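Side-chain contact in tetratricopeptide TPR_2 repeat protein (Thermobaculum terrenum, PDB 5DJS), which is of undescribed function but joins helical tetratricopeptide repeats to a GT-B-fold region of the glycosyl transferase 41 family, with uridine-5'-diphosphate bound: residues 3-8 against 36-41. The protein carries 1 engineered substitution. Sequence-based numbering, arbitrary orientation.
Sequences TRDAAT and LQIAPD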
ATOM      1  N   THR A   3     -46.474  -2.418 -11.624  1.00111.27           N
ATOM      2  CA  THR A   3     -45.918  -3.055 -10.417  1.00105.04           C
ATOM      3  C   THR A   3     -45.169  -2.073  -9.495  1.00110.78           C
ATOM      4  O   THR A   3     -44.552  -1.103  -9.953  1.00110.91           O
ATOM      5  CB  THR A   3     -44.977  -4.225 -10.786  1.00 96.09           C
ATOM      6  OG1 THR A   3     -44.004  -3.784 -11.743  1.00 90.35           O
ATOM      7  CG2 THR A   3     -45.769  -5.390 -11.368  1.00 93.69           C
ATOM      8  N   ARG A   4     -45.220  -2.361  -8.192  1.00112.66           N
ATOM      9  CA  ARG A   4     -44.473  -1.611  -7.167  1.00110.98           C
ATOM     10  C   ARG A   4     -42.944  -1.874  -7.159  1.00104.11           C
ATOM     11  O   ARG A   4     -42.224  -1.228  -6.390  1.00100.54           O
ATOM     12  CB  ARG A   4     -45.054  -1.900  -5.767  1.00116.86           C
ATOM     13  CG  ARG A   4     -46.352  -1.160  -5.447  1.00121.24           C
ATOM     14  CD  ARG A   4     -46.818  -1.405  -4.009  1.00126.47           C
ATOM     15  NE  ARG A   4     -48.027  -2.244  -3.926  1.00129.65           N
ATOM     16  CZ  ARG A   4     -49.289  -1.810  -3.787  1.00126.26           C
ATOM     17  NH1 ARG A   4     -49.587  -0.511  -3.709  1.00126.82           N
ATOM     18  NH2 ARG A   4     -50.280  -2.699  -3.725  1.00121.34           N
ATOM     19  N   ASP A   5     -42.468  -2.821  -7.983  1.00 96.50           N
ATOM     20  CA  ASP A   5     -41.035  -3.176  -8.125  1.00 88.94           C
ATOM     21  C   ASP A   5     -40.057  -2.005  -8.017  1.00 86.13           C
ATOM     22  O   ASP A   5     -39.167  -2.021  -7.168  1.00 87.17           O
ATOM     23  CB  ASP A   5     -40.787  -3.875  -9.479  1.00 81.30           C
ATOM     24  CG  ASP A   5     -41.222  -5.336  -9.497  1.00 73.69           C
ATOM     25  OD1 ASP A   5     -41.781  -5.833  -8.495  1.00 65.61           O
ATOM     26  OD2 ASP A   5     -40.993  -5.989 -10.534  1.00 64.97           O
ATOM     27  N   ALA A   6     -40.241  -1.004  -8.882  1.00 83.82           N
ATOM     28  CA  ALA A   6     -39.374   0.185  -8.957  1.00 80.70           C
ATOM     29  C   ALA A   6     -39.098   0.840  -7.601  1.00 80.11           C
ATOM     30  O   ALA A   6     -37.980   1.285  -7.349  1.00 83.03           O
ATOM     31  CB  ALA A   6     -39.969   1.212  -9.914  1.00 80.12           C
ATOM     32  N   ALA A   7     -40.121   0.897  -6.746  1.00 82.72           N
ATOM     33  CA  ALA A   7     -39.992   1.412  -5.375  1.00 84.22           C
ATOM     34  C   ALA A   7     -39.188   0.461  -4.483  1.00 82.70           C
ATOM     35  O   ALA A   7     -38.316   0.908  -3.728  1.00 83.91           O
ATOM     36  CB  ALA A   7     -41.369   1.669  -4.772  1.00 84.47           C
ATOM     37  N   THR A   8     -39.491  -0.837  -4.572  1.00 77.59           N
ATOM     38  CA  THR A   8     -38.769  -1.881  -3.818  1.00 72.69           C
ATOM     39  C   THR A   8     -37.277  -1.898  -4.168  1.00 70.08           C
ATOM     40  O   THR A   8     -36.431  -1.975  -3.276  1.00 71.98           O
ATOM     41  CB  THR A   8     -39.369  -3.287  -4.071  1.00 70.19           C
ATOM     42  OG1 THR A   8     -40.798  -3.211  -4.036  1.00 69.67           O
ATOM     43  CG2 THR A   8     -38.899  -4.297  -3.019  1.00 67.75           C
ATOM     44  N   LEU A  36     -31.276  -8.066  -7.999  1.00 51.75           N
ATOM     45  CA  LEU A  36     -31.069  -8.903  -9.188  1.00 49.03           C
ATOM     46  C   LEU A  36     -32.078 -10.050  -9.328  1.00 50.40           C
ATOM     47  O   LEU A  36     -32.289 -10.529 -10.442  1.00 49.33           O
ATOM     48  CB  LEU A  36     -29.638  -9.454  -9.226  1.00 47.39           C
ATOM     49  CG  LEU A  36     -28.526  -8.400  -9.292  1.00 45.61           C
ATOM     50  CD1 LEU A  36     -27.170  -9.055  -9.128  1.00 44.05           C
ATOM     51  CD2 LEU A  36     -28.561  -7.570 -10.568  1.00 45.88           C
ATOM     52  N   GLN A  37     -32.684 -10.493  -8.220  1.00 52.87           N
ATOM     53  CA  GLN A  37     -33.799 -11.456  -8.278  1.00 57.19           C
ATOM     54  C   GLN A  37     -35.017 -10.851  -8.975  1.00 59.97           C
ATOM     55  O   GLN A  37     -35.715 -11.544  -9.714  1.00 57.24           O
ATOM     56  CB  GLN A  37     -34.216 -11.925  -6.882  1.00 59.90           C
ATOM     57  CG  GLN A  37     -33.186 -12.783  -6.164  1.00 63.76           C
ATOM     58  CD  GLN A  37     -33.533 -13.012  -4.696  1.00 67.34           C
ATOM     59  OE1 GLN A  37     -34.714 -13.034  -4.321  1.00 74.55           O
ATOM     60  NE2 GLN A  37     -32.512 -13.185  -3.858  1.00 64.39           N
ATOM     61  N   ILE A  38     -35.267  -9.568  -8.713  1.00 62.62           N
ATOM     62  CA  ILE A  38     -36.400  -8.844  -9.287  1.00 63.48           C
ATOM     63  C   ILE A  38     -36.049  -8.368 -10.694  1.00 63.79           C
ATOM     64  O   ILE A  38     -36.845  -8.522 -11.619  1.00 65.47           O
ATOM     65  CB  ILE A  38     -36.797  -7.620  -8.423  1.00 65.62           C
ATOM     66  CG1 ILE A  38     -37.206  -8.055  -7.005  1.00 66.30           C
ATOM     67  CG2 ILE A  38     -37.944  -6.845  -9.072  1.00 66.64           C
ATOM     68  CD1 ILE A  38     -37.184  -6.940  -5.975  1.00 64.07           C
ATOM     69  N   ALA A  39     -34.867  -7.768 -10.837  1.00 62.08           N
ATOM     70  CA  ALA A  39     -34.431  -7.168 -12.103  1.00 61.65           C
ATOM     71  C   ALA A  39     -32.954  -7.494 -12.378  1.00 61.23           C
ATOM     72  O   ALA A  39     -32.067  -6.736 -11.964  1.00 62.42           O
ATOM     73  CB  ALA A  39     -34.649  -5.662 -12.059  1.00 60.42           C
ATOM     74  N   PRO A  40     -32.682  -8.619 -13.081  1.00 57.48           N
ATOM     75  CA  PRO A  40     -31.293  -9.092 -13.247  1.00 58.28           C
ATOM     76  C   PRO A  40     -30.411  -8.266 -14.205  1.00 55.46           C
ATOM     77  O   PRO A  40     -29.203  -8.488 -14.244  1.00 54.29           O
ATOM     78  CB  PRO A  40     -31.466 -10.535 -13.758  1.00 58.16           C
ATOM     79  CG  PRO A  40     -32.786 -10.544 -14.440  1.00 58.86           C
ATOM     80  CD  PRO A  40     -33.642  -9.468 -13.812  1.00 58.67           C
ATOM     81  N   ASP A  41     -31.008  -7.339 -14.959  1.00 53.86           N
ATOM     82  CA  ASP A  41     -30.259  -6.380 -15.782  1.00 52.01           C
ATOM     83  C   ASP A  41     -30.003  -5.039 -15.066  1.00 48.72           C
ATOM     84  O   ASP A  41     -29.611  -4.065 -15.713  1.00 46.31           O
ATOM     85  CB  ASP A  41     -30.988  -6.144 -17.122  1.00 54.64           C
ATOM     86  CG  ASP A  41     -30.801  -7.297 -18.121  1.00 59.08           C
ATOM     87  OD1 ASP A  41     -29.957  -8.200 -17.900  1.00 56.15           O
ATOM     88  OD2 ASP A  41     -31.514  -7.290 -19.152  1.00 63.71           O
TER
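Asp5 meets Ile38 through a methyl group laid on a carboxylate. Ile38 CG2 is 3.6 Å from Asp5 CG and stands about 17° off the normal to the carboxylate plane, so it approaches over a flat face. It is somewhat displaced toward OD2 along that face, with Asp5 OD2 at 3.5 Å and Asp5 OD1 at 4.0 Å from Ile38 CG2. A methyl carbon offers no polar hydrogen, so the evidence supports a van der Waals contact, and no hydrogen bond links the segments. With a chi1 of -78°, Asp5 swings CG to the side of its own backbone N and presents the carboxylate to the neighbouring helix.

One turn further on, Thr8 supplies the second touch. Its CG2 lies 4.3 Å from Ile38 CD1, a loose methyl-to-methyl approach. Thr8 OG1 turns instead toward its own helix, where it makes a weak hydrogen bond of 3.4 Å to Arg4 O; that carbonyl also receives weak bonds from the backbone N atoms of Ala7 and Thr8. The two branches of Thr8 thus divide the work, hydroxyl back to the Arg4 carbonyl and methyl toward Ile38.

Ile38 serves both partners because its branches diverge: CG2 is anti to the backbone N and reaches Asp5, while CG1, followed by an extended chi2 of 162°, carries CD1 to Thr8. Ile38 and Ala39 also touch Ile9, which continues the seam along helix 5-21. The interface is small, 124 Å² in all, and lies at the surface. Here the N-terminal part of helix 5-21 lies beside the C-terminal part of helix 25-38, consistent with an antiparallel helical hairpin; paired helices of this kind make up the tetratricopeptide arrays that the protein also contains.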